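Local coordinates for protein haloacid dehalogenase-like hydrolase (Salmonella enterica subsp. enterica serovar Typhi, PDB 4EZE) that probably hydrolyses O-phosphoserine to serine and phosphate with the help of magnesium, the last step of L-serine biosynthesis, at residues A[27-32]-A[302-307]; A[33-38]-A[57-62]; A[67-72]-A[309-314]. All coordinates share one frame; numbering follows the deposited sequence.

How the contacts relate
From the N terminus, strand 23-29 opens contact 1 at 27-32, and residues 33-38, at the start of the next helix, open contact 2. Contact 2 soon closes at 57-62, a short loop lying wholly within the long span of contact 1. Strand 67-75 then opens contact 3 at 67-72. The chain builds the whole HAD core before 302-307 closes contact 1 and 309-314 closes contact 3, so these two long loops cross, while contacts 2 and 3 run in series. All three reach the same antiparallel sheet: contact 2 fastens a helix to it, and contacts 1 and 3 tie it to the C-terminal tail beyond the parallel sheet.

Contact 1 (A[27-32]-A[302-307]); sequences YFITTQ and NYHGFE
ND1 of His-304, whose ring packs on Ile-29, shares Asp-97 OD2 with the backbone N of Tyr-303, so two groups of the tail grip one carboxylate oxygen. Held through ND1, the imidazole offers a face to the strand. CG2 of Ile-29 sits over it, 3.8 Å from the ring centroid and 17° off the normal, a CH-pi contact displaced toward His-304 NE2, which lies 3.6 Å from CG2. Ile-29 has CG2 anti to its backbone N (CG1 at chi1 -53°), which drops this methyl onto the ring while CD1 turns off toward the ring of Phe-311. His-304 CE1 comes within 3.5 Å of Ile-29 O. Here the loop after strand 299-301, the last of the HAD core's parallel sheet, meets strand 23-29 of a ferredoxin-like beta-alpha-beta-beta-alpha-beta domain. Asp-97 belongs to that domain's edge strand and pairs with Ile-29 through the backbone, so one residue positions both partners. Looser flanks follow: Thr-31 CG2 approaches His-304 NE2 obliquely at 4.4 Å. Beyond it Thr-30 OG1 accepts from Gln-32 N at 3.2 Å, an ST turn.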
loop_
_atom_site.group_PDB
_atom_site.type_symbol
_atom_site.label_atom_id
_atom_site.label_comp_id
_atom_site.label_asym_id
_atom_site.label_seq_id
_atom_site.Cartn_x
_atom_site.Cartn_y
_atom_site.Cartn_z
ATOM N N TYR A 27 -6.377 16.583 -6.484
ATOM C CA TYR A 27 -5.886 16.211 -7.817
ATOM C C TYR A 27 -6.748 15.099 -8.376
ATOM O O TYR A 27 -7.103 14.170 -7.654
ATOM C CB TYR A 27 -4.455 15.670 -7.739
ATOM C CG TYR A 27 -3.448 16.568 -7.055
ATOM C CD1 TYR A 27 -2.833 17.605 -7.748
ATOM C CD2 TYR A 27 -3.079 16.349 -5.726
ATOM C CE1 TYR A 27 -1.887 18.419 -7.136
ATOM C CE2 TYR A 27 -2.135 17.154 -5.109
ATOM C CZ TYR A 27 -1.547 18.194 -5.820
ATOM O OH TYR A 27 -0.597 18.991 -5.225
ATOM N N PHE A 28 -7.049 15.162 -9.662
ATOM C CA PHE A 28 -7.839 14.137 -10.293
ATOM C C PHE A 28 -7.035 13.510 -11.399
ATOM O O PHE A 28 -6.488 14.218 -12.226
ATOM C CB PHE A 28 -9.072 14.745 -10.942
ATOM C CG PHE A 28 -10.039 15.305 -9.967
ATOM C CD1 PHE A 28 -11.009 14.503 -9.409
ATOM C CD2 PHE A 28 -9.983 16.640 -9.614
ATOM C CE1 PHE A 28 -11.905 15.025 -8.501
ATOM C CE2 PHE A 28 -10.872 17.166 -8.711
ATOM C CZ PHE A 28 -11.822 16.356 -8.140
ATOM N N ILE A 29 -6.996 12.184 -11.444
ATOM C CA ILE A 29 -6.291 11.500 -12.517
ATOM C C ILE A 29 -7.220 10.542 -13.224
ATOM O O ILE A 29 -7.787 9.630 -12.608
ATOM C CB ILE A 29 -5.112 10.663 -11.986
ATOM C CG1 ILE A 29 -4.180 11.519 -11.119
ATOM C CG2 ILE A 29 -4.375 10.023 -13.147
ATOM C CD1 ILE A 29 -4.590 11.584 -9.657
ATOM N N THR A 30 -7.318 10.699 -14.533
ATOM C CA THR A 30 -8.252 9.932 -15.288
ATOM C C THR A 30 -7.746 9.672 -16.700
ATOM O O THR A 30 -6.936 10.431 -17.195
ATOM C CB THR A 30 -9.547 10.729 -15.395
ATOM O OG1 THR A 30 -10.521 9.922 -16.040
ATOM C CG2 THR A 30 -9.319 12.006 -16.213
ATOM N N THR A 31 -8.237 8.615 -17.361
ATOM C CA THR A 31 -7.935 8.415 -18.798
ATOM C C THR A 31 -8.862 9.202 -19.730
ATOM O O THR A 31 -8.611 9.279 -20.940
ATOM C CB THR A 31 -8.005 6.940 -19.203
ATOM O OG1 THR A 31 -9.292 6.420 -18.820
ATOM C CG2 THR A 31 -6.868 6.143 -18.500
ATOM N N GLN A 32 -9.925 9.778 -19.163
ATOM C CA GLN A 32 -10.892 10.560 -19.926
ATOM C C GLN A 32 -10.257 11.877 -20.371
ATOM O O GLN A 32 -9.442 12.449 -19.644
ATOM C CB GLN A 32 -12.168 10.803 -19.090
ATOM C CG GLN A 32 -13.084 11.872 -19.672
ATOM C CD GLN A 32 -14.558 11.788 -19.239
ATOM O OE1 GLN A 32 -15.443 12.033 -20.059
ATOM N NE2 GLN A 32 -14.826 11.467 -17.959
ATOM N N ASN A 302 -6.971 3.206 -7.071
ATOM C CA ASN A 302 -7.855 2.171 -7.571
ATOM C C ASN A 302 -7.666 1.857 -9.027
ATOM O O ASN A 302 -7.926 0.735 -9.428
ATOM C CB ASN A 302 -9.328 2.555 -7.324
ATOM C CG ASN A 302 -9.637 2.652 -5.855
ATOM O OD1 ASN A 302 -9.183 1.806 -5.102
ATOM N ND2 ASN A 302 -10.387 3.690 -5.428
ATOM N N TYR A 303 -7.233 2.829 -9.829
ATOM C CA TYR A 303 -7.126 2.601 -11.282
ATOM C C TYR A 303 -5.776 2.955 -11.912
ATOM O O TYR A 303 -5.666 2.969 -13.123
ATOM C CB TYR A 303 -8.226 3.368 -12.046
ATOM C CG TYR A 303 -9.610 3.081 -11.526
ATOM C CD1 TYR A 303 -10.296 1.931 -11.893
ATOM C CD2 TYR A 303 -10.227 3.966 -10.657
ATOM C CE1 TYR A 303 -11.558 1.659 -11.380
ATOM C CE2 TYR A 303 -11.475 3.721 -10.156
ATOM C CZ TYR A 303 -12.145 2.576 -10.508
ATOM O OH TYR A 303 -13.399 2.385 -9.960
ATOM N N HIS A 304 -4.755 3.272 -11.123
ATOM C CA HIS A 304 -3.450 3.582 -11.705
ATOM C C HIS A 304 -2.410 2.897 -10.863
ATOM O O HIS A 304 -2.751 2.006 -10.104
ATOM C CB HIS A 304 -3.229 5.097 -11.775
ATOM C CG HIS A 304 -4.155 5.784 -12.737
ATOM N ND1 HIS A 304 -5.431 6.181 -12.389
ATOM C CD2 HIS A 304 -4.000 6.113 -14.044
ATOM C CE1 HIS A 304 -6.019 6.731 -13.441
ATOM N NE2 HIS A 304 -5.167 6.714 -14.453
ATOM N N GLY A 305 -1.147 3.287 -10.981
ATOM C CA GLY A 305 -0.108 2.599 -10.219
ATOM C C GLY A 305 0.460 3.508 -9.159
ATOM O O GLY A 305 -0.069 4.588 -8.912
ATOM N N PHE A 306 1.540 3.072 -8.539
ATOM C CA PHE A 306 2.157 3.805 -7.449
ATOM C C PHE A 306 2.870 5.088 -7.934
ATOM O O PHE A 306 3.370 5.882 -7.122
ATOM C CB PHE A 306 3.153 2.905 -6.729
ATOM C CG PHE A 306 2.532 1.989 -5.722
ATOM C CD1 PHE A 306 2.040 2.478 -4.530
ATOM C CD2 PHE A 306 2.464 0.636 -5.956
ATOM C CE1 PHE A 306 1.464 1.626 -3.595
ATOM C CE2 PHE A 306 1.922 -0.230 -5.020
ATOM C CZ PHE A 306 1.421 0.266 -3.827
ATOM N N GLU A 307 2.933 5.308 -9.240
ATOM C CA GLU A 307 3.459 6.599 -9.701
ATOM C C GLU A 307 2.678 7.703 -8.997
ATOM O O GLU A 307 3.244 8.756 -8.667
ATOM C CB GLU A 307 3.413 6.735 -11.224
ATOM C CG GLU A 307 2.008 6.887 -11.817
ATOM C CD GLU A 307 1.283 5.561 -11.946
ATOM O OE1 GLU A 307 1.839 4.557 -11.449
ATOM O OE2 GLU A 307 0.170 5.520 -12.553
#

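Contact 2 (A[33-38]-A[57-62]); sequences DIDTFQ and FDKRYA
Lys-59 and Asp-35 form the charged part of the contact. Lys-59 NZ gives its firmer bond to Asp-35 OD2, 3.0 Å away and met on the syn lone pair, and a weak one to Asp-35 OD1 at 3.2 Å, so both carboxylate oxygens face the ammonium. Lys-59 starts with CG between its backbone N and carbonyl carbon (chi1 59°) and then runs fully extended, carrying NZ across to the exposed side of the helix. Stacking comes next: the straight side chain of Gln-38 slides past Phe-57 in the opposite direction, its amide 20° from the plane of the ring. Gln-38 CG sits over one face of the Phe-57 ring, 4.0 Å from the centroid, a CH-pi contact, while Gln-38 NE2 comes within 3.6 Å of Phe-57 CB. The apolar part is Ile-34 CG2, 4.0 Å from Lys-59 CB. Capping steadies the helix start, where Asp-33 OD2 accepts from Thr-36 N at 2.9 Å through its anti lone pair and from Thr-36 OG1 from above the carboxylate plane. Segment 34-38 of helix 34-45 runs at 154° to segment 57-62 of strand 56-62 in the first split beta-alpha-beta unit of a ferredoxin-like domain; strand 67-75 runs between strands 23-29 and 56-62, meeting Ile-34 with Ala-68 and Gln-38 with Leu-70.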
loop_
_atom_site.group_PDB
_atom_site.type_symbol
_atom_site.label_atom_id
_atom_site.label_comp_id
_atom_site.label_asym_id
_atom_site.label_seq_id
_atom_site.Cartn_x
_atom_site.Cartn_y
_atom_site.Cartn_z
ATOM N N ASP A 33 -10.585 12.326 -21.580
ATOM C CA ASP A 33 -10.129 13.635 -22.057
ATOM C C ASP A 33 -10.295 14.618 -20.889
ATOM O O ASP A 33 -11.379 14.727 -20.303
ATOM C CB ASP A 33 -10.983 14.073 -23.266
ATOM C CG ASP A 33 -10.676 15.502 -23.734
ATOM O OD1 ASP A 33 -9.767 15.683 -24.574
ATOM O OD2 ASP A 33 -11.367 16.446 -23.291
ATOM N N ILE A 34 -9.238 15.328 -20.530
ATOM C CA ILE A 34 -9.304 16.193 -19.343
ATOM C C ILE A 34 -10.298 17.368 -19.418
ATOM O O ILE A 34 -10.939 17.721 -18.418
ATOM C CB ILE A 34 -7.904 16.658 -18.904
ATOM C CG1 ILE A 34 -7.083 15.441 -18.468
ATOM C CG2 ILE A 34 -7.997 17.650 -17.752
ATOM C CD1 ILE A 34 -5.670 15.777 -18.047
ATOM N N ASP A 35 -10.477 17.944 -20.599
ATOM C CA ASP A 35 -11.475 18.996 -20.743
ATOM C C ASP A 35 -12.891 18.459 -20.598
ATOM O O ASP A 35 -13.722 19.042 -19.891
ATOM C CB ASP A 35 -11.291 19.701 -22.080
ATOM C CG ASP A 35 -9.987 20.462 -22.139
ATOM O OD1 ASP A 35 -9.374 20.459 -23.220
ATOM O OD2 ASP A 35 -9.565 21.045 -21.101
ATOM N N THR A 36 -13.164 17.333 -21.249
ATOM C CA THR A 36 -14.452 16.656 -21.066
ATOM C C THR A 36 -14.689 16.360 -19.595
ATOM O O THR A 36 -15.800 16.474 -19.089
ATOM C CB THR A 36 -14.514 15.331 -21.847
ATOM O OG1 THR A 36 -14.096 15.557 -23.197
ATOM C CG2 THR A 36 -15.932 14.769 -21.841
ATOM N N PHE A 37 -13.629 15.961 -18.902
ATOM C CA PHE A 37 -13.771 15.521 -17.525
ATOM C C PHE A 37 -14.001 16.715 -16.611
ATOM O O PHE A 37 -14.760 16.659 -15.642
ATOM C CB PHE A 37 -12.523 14.738 -17.095
ATOM C CG PHE A 37 -12.499 14.393 -15.626
ATOM C CD1 PHE A 37 -13.217 13.317 -15.143
ATOM C CD2 PHE A 37 -11.740 15.136 -14.736
ATOM C CE1 PHE A 37 -13.188 12.999 -13.792
ATOM C CE2 PHE A 37 -11.714 14.827 -13.381
ATOM C CZ PHE A 37 -12.438 13.752 -12.914
ATOM N N GLN A 38 -13.318 17.803 -16.904
ATOM C CA GLN A 38 -13.523 18.991 -16.126
ATOM C C GLN A 38 -14.965 19.454 -16.288
ATOM O O GLN A 38 -15.667 19.698 -15.306
ATOM C CB GLN A 38 -12.585 20.087 -16.592
ATOM C CG GLN A 38 -12.744 21.350 -15.777
ATOM C CD GLN A 38 -11.798 22.416 -16.241
ATOM O OE1 GLN A 38 -10.677 22.122 -16.659
ATOM N NE2 GLN A 38 -12.243 23.662 -16.192
ATOM N N PHE A 57 -9.585 25.467 -11.417
ATOM C CA PHE A 57 -9.265 24.249 -12.138
ATOM C C PHE A 57 -8.075 24.503 -13.015
ATOM O O PHE A 57 -8.122 25.369 -13.875
ATOM C CB PHE A 57 -10.402 23.878 -13.079
ATOM C CG PHE A 57 -11.477 23.070 -12.442
ATOM C CD1 PHE A 57 -11.205 21.806 -11.953
ATOM C CD2 PHE A 57 -12.760 23.563 -12.350
ATOM C CE1 PHE A 57 -12.199 21.050 -11.372
ATOM C CE2 PHE A 57 -13.764 22.811 -11.771
ATOM C CZ PHE A 57 -13.482 21.555 -11.283
ATOM N N ASP A 58 -7.020 23.727 -12.830
ATOM C CA ASP A 58 -5.834 23.902 -13.635
ATOM C C ASP A 58 -5.390 22.532 -14.138
ATOM O O ASP A 58 -5.169 21.613 -13.350
ATOM C CB ASP A 58 -4.744 24.599 -12.798
ATOM C CG ASP A 58 -3.775 25.386 -13.646
ATOM O OD1 ASP A 58 -3.872 25.319 -14.890
ATOM O OD2 ASP A 58 -2.910 26.076 -13.066
ATOM N N LYS A 59 -5.292 22.376 -15.451
ATOM C CA LYS A 59 -4.814 21.125 -15.988
ATOM C C LYS A 59 -3.311 21.201 -16.174
ATOM O O LYS A 59 -2.795 22.175 -16.701
ATOM C CB LYS A 59 -5.531 20.754 -17.283
ATOM C CG LYS A 59 -5.399 21.751 -18.403
ATOM C CD LYS A 59 -6.190 21.268 -19.607
ATOM C CE LYS A 59 -6.030 22.221 -20.774
ATOM N NZ LYS A 59 -6.746 21.685 -21.954
ATOM N N ARG A 60 -2.622 20.158 -15.733
ATOM C CA ARG A 60 -1.177 20.197 -15.606
ATOM C C ARG A 60 -0.546 18.870 -15.981
ATOM O O ARG A 60 -1.219 17.850 -16.078
ATOM C CB ARG A 60 -0.819 20.540 -14.168
ATOM C CG ARG A 60 -1.434 21.851 -13.719
ATOM C CD ARG A 60 -0.747 22.376 -12.467
ATOM N NE ARG A 60 -1.212 23.728 -12.168
ATOM C CZ ARG A 60 -0.917 24.413 -11.066
ATOM N NH1 ARG A 60 -0.143 23.882 -10.126
ATOM N NH2 ARG A 60 -1.402 25.640 -10.906
ATOM N N TYR A 61 0.760 18.871 -16.170
ATOM C CA TYR A 61 1.416 17.633 -16.507
ATOM C C TYR A 61 2.629 17.369 -15.634
ATOM O O TYR A 61 3.617 18.087 -15.691
ATOM C CB TYR A 61 1.811 17.689 -17.963
ATOM C CG TYR A 61 2.657 16.536 -18.431
ATOM C CD1 TYR A 61 2.076 15.316 -18.744
ATOM C CD2 TYR A 61 4.029 16.682 -18.616
ATOM C CE1 TYR A 61 2.834 14.270 -19.215
ATOM C CE2 TYR A 61 4.802 15.634 -19.082
ATOM C CZ TYR A 61 4.198 14.424 -19.373
ATOM O OH TYR A 61 4.937 13.354 -19.840
ATOM N N ALA A 62 2.559 16.334 -14.813
ATOM C CA ALA A 62 3.733 15.946 -14.040
ATOM C C ALA A 62 4.664 15.060 -14.873
ATOM O O ALA A 62 4.479 13.847 -14.924
ATOM C CB ALA A 62 3.323 15.237 -12.767
#

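Contact 3 (A[67-72]-A[309-314]); sequences TAYLKL and LLFLIE
Tyr-69 and Phe-311 make a T-shaped aromatic pair that joins strand 67-75, a central strand of a ferredoxin-like sheet, to the tail of the HAD core. The edge of Phe-311 points at the face of Tyr-69, with centroids 4.8 Å apart and planes at 75°. CE2 of Phe-311 stands over the middle of the tyrosine ring, 3.6 Å from Tyr-69 CD2, and Phe-311 CZ comes to 3.7 Å from Tyr-69 CG and 4.0 Å from Tyr-69 CB. Tyr-69 carries CG between its backbone N and carbonyl carbon (chi1 59°), which swings the ring across toward strand 56-62 and turns a face to the incoming edge. This is the tight part, fully buried and apolar, and Tyr-27 of strand 23-29 adds a third ring by meeting Phe-311 at about 45°. Helices 34-45 and 81-93 cover the other face of the sheet, so the tail packs on the face that they leave.

Away from the two rings the contact thins quickly. The backbones stay well apart, with CA of Tyr-69 and CA of Phe-311 10.2 Å from each other. Toward the more open side the interactions become polar and centre on the C-terminal residue. Tyr-69 OH is hydrogen-bonded to Leu-317 OXT, which also takes a salt bridge from Arg-60 NH1, while Lys-71 NZ bonds Leu-317 O. The tail that presents Phe-311 is held by its own backbone: Leu-310 O accepts from Ile-313 N and from Glu-314 N, each at 2.9 Å.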
loop_
_atom_site.group_PDB
_atom_site.type_symbol
_atom_site.label_atom_id
_atom_site.label_comp_id
_atom_site.label_asym_id
_atom_site.label_seq_id
_atom_site.Cartn_x
_atom_site.Cartn_y
_atom_site.Cartn_z
ATOM N N THR A 67 2.248 11.938 -16.224
ATOM C CA THR A 67 0.843 11.906 -15.872
ATOM C C THR A 67 0.262 13.292 -15.985
ATOM O O THR A 67 0.654 14.192 -15.250
ATOM C CB THR A 67 0.664 11.441 -14.414
ATOM O OG1 THR A 67 1.190 10.124 -14.269
ATOM C CG2 THR A 67 -0.795 11.421 -14.031
ATOM N N ALA A 68 -0.674 13.470 -16.907
ATOM C CA ALA A 68 -1.428 14.708 -16.971
ATOM C C ALA A 68 -2.579 14.602 -15.974
ATOM O O ALA A 68 -3.271 13.593 -15.949
ATOM C CB ALA A 68 -1.953 14.922 -18.376
ATOM N N TYR A 69 -2.767 15.621 -15.143
ATOM C CA TYR A 69 -3.858 15.620 -14.174
ATOM C C TYR A 69 -4.634 16.933 -14.118
ATOM O O TYR A 69 -4.224 17.943 -14.686
ATOM C CB TYR A 69 -3.323 15.332 -12.781
ATOM C CG TYR A 69 -2.310 16.344 -12.356
ATOM C CD1 TYR A 69 -1.029 16.315 -12.893
ATOM C CD2 TYR A 69 -2.625 17.336 -11.432
ATOM C CE1 TYR A 69 -0.080 17.236 -12.513
ATOM C CE2 TYR A 69 -1.682 18.271 -11.043
ATOM C CZ TYR A 69 -0.411 18.221 -11.599
ATOM O OH TYR A 69 0.550 19.140 -11.251
ATOM N N LEU A 70 -5.753 16.907 -13.403
ATOM C CA LEU A 70 -6.578 18.087 -13.187
ATOM C C LEU A 70 -6.449 18.510 -11.734
ATOM O O LEU A 70 -6.632 17.705 -10.835
ATOM C CB LEU A 70 -8.047 17.798 -13.502
ATOM C CG LEU A 70 -8.971 19.017 -13.401
ATOM C CD1 LEU A 70 -8.712 20.026 -14.517
ATOM C CD2 LEU A 70 -10.410 18.554 -13.431
ATOM N N LYS A 71 -6.107 19.769 -11.495
ATOM C CA LYS A 71 -5.947 20.225 -10.121
ATOM C C LYS A 71 -7.089 21.180 -9.758
ATOM O O LYS A 71 -7.420 22.077 -10.509
ATOM C CB LYS A 71 -4.579 20.882 -9.921
ATOM C CG LYS A 71 -4.357 21.439 -8.515
ATOM C CD LYS A 71 -2.976 22.066 -8.406
ATOM C CE LYS A 71 -2.784 22.866 -7.123
ATOM N NZ LYS A 71 -1.521 23.657 -7.246
ATOM N N LEU A 72 -7.710 20.965 -8.617
ATOM C CA LEU A 72 -8.847 21.782 -8.260
ATOM C C LEU A 72 -8.545 22.414 -6.924
ATOM O O LEU A 72 -8.163 21.718 -5.979
ATOM C CB LEU A 72 -10.131 20.940 -8.164
ATOM C CG LEU A 72 -11.234 21.595 -7.319
ATOM C CD1 LEU A 72 -11.766 22.840 -8.019
ATOM C CD2 LEU A 72 -12.378 20.641 -7.007
ATOM N N LEU A 309 1.789 8.170 -5.999
ATOM C CA LEU A 309 2.285 8.676 -4.715
ATOM C C LEU A 309 2.968 10.049 -4.885
ATOM O O LEU A 309 3.124 10.820 -3.933
ATOM C CB LEU A 309 3.252 7.696 -4.076
ATOM C CG LEU A 309 2.679 6.345 -3.671
ATOM C CD1 LEU A 309 3.819 5.492 -3.166
ATOM C CD2 LEU A 309 1.670 6.540 -2.563
ATOM N N LEU A 310 3.382 10.381 -6.096
ATOM C CA LEU A 310 3.904 11.734 -6.282
ATOM C C LEU A 310 3.026 12.801 -5.624
ATOM O O LEU A 310 3.540 13.703 -4.955
ATOM C CB LEU A 310 4.055 12.063 -7.758
ATOM C CG LEU A 310 4.892 13.333 -7.932
ATOM C CD1 LEU A 310 6.309 13.052 -7.481
ATOM C CD2 LEU A 310 4.871 13.787 -9.371
ATOM N N PHE A 311 1.708 12.711 -5.829
ATOM C CA PHE A 311 0.778 13.748 -5.332
ATOM C C PHE A 311 0.782 13.927 -3.829
ATOM O O PHE A 311 0.249 14.894 -3.304
ATOM C CB PHE A 311 -0.641 13.523 -5.860
ATOM C CG PHE A 311 -0.715 13.641 -7.340
ATOM C CD1 PHE A 311 -0.636 12.503 -8.136
ATOM C CD2 PHE A 311 -0.744 14.893 -7.944
ATOM C CE1 PHE A 311 -0.652 12.600 -9.516
ATOM C CE2 PHE A 311 -0.766 15.006 -9.327
ATOM C CZ PHE A 311 -0.718 13.862 -10.117
ATOM N N LEU A 312 1.391 12.992 -3.128
ATOM C CA LEU A 312 1.374 13.085 -1.702
ATOM C C LEU A 312 2.759 13.458 -1.168
ATOM O O LEU A 312 2.943 13.538 0.036
ATOM C CB LEU A 312 0.926 11.761 -1.093
ATOM C CG LEU A 312 -0.406 11.186 -1.576
ATOM C CD1 LEU A 312 -0.447 9.725 -1.174
ATOM C CD2 LEU A 312 -1.605 11.897 -1.005
ATOM N N ILE A 313 3.733 13.673 -2.044
ATOM C CA ILE A 313 5.064 14.015 -1.545
ATOM C C ILE A 313 5.726 15.184 -2.259
ATOM O O ILE A 313 6.695 15.743 -1.748
ATOM C CB ILE A 313 6.011 12.803 -1.544
ATOM C CG1 ILE A 313 6.319 12.363 -2.969
ATOM C CG2 ILE A 313 5.395 11.657 -0.748
ATOM C CD1 ILE A 313 7.377 11.283 -3.007
ATOM N N GLU A 314 5.202 15.548 -3.426
ATOM C CA GLU A 314 5.702 16.699 -4.201
ATOM C C GLU A 314 4.748 17.888 -4.026
ATOM O O GLU A 314 3.562 17.779 -4.309
ATOM C CB GLU A 314 5.825 16.347 -5.689
ATOM C CG GLU A 314 6.249 17.514 -6.579
ATOM C CD GLU A 314 7.396 18.321 -5.958
ATOM O OE1 GLU A 314 8.507 17.777 -5.798
ATOM O OE2 GLU A 314 7.198 19.504 -5.622
#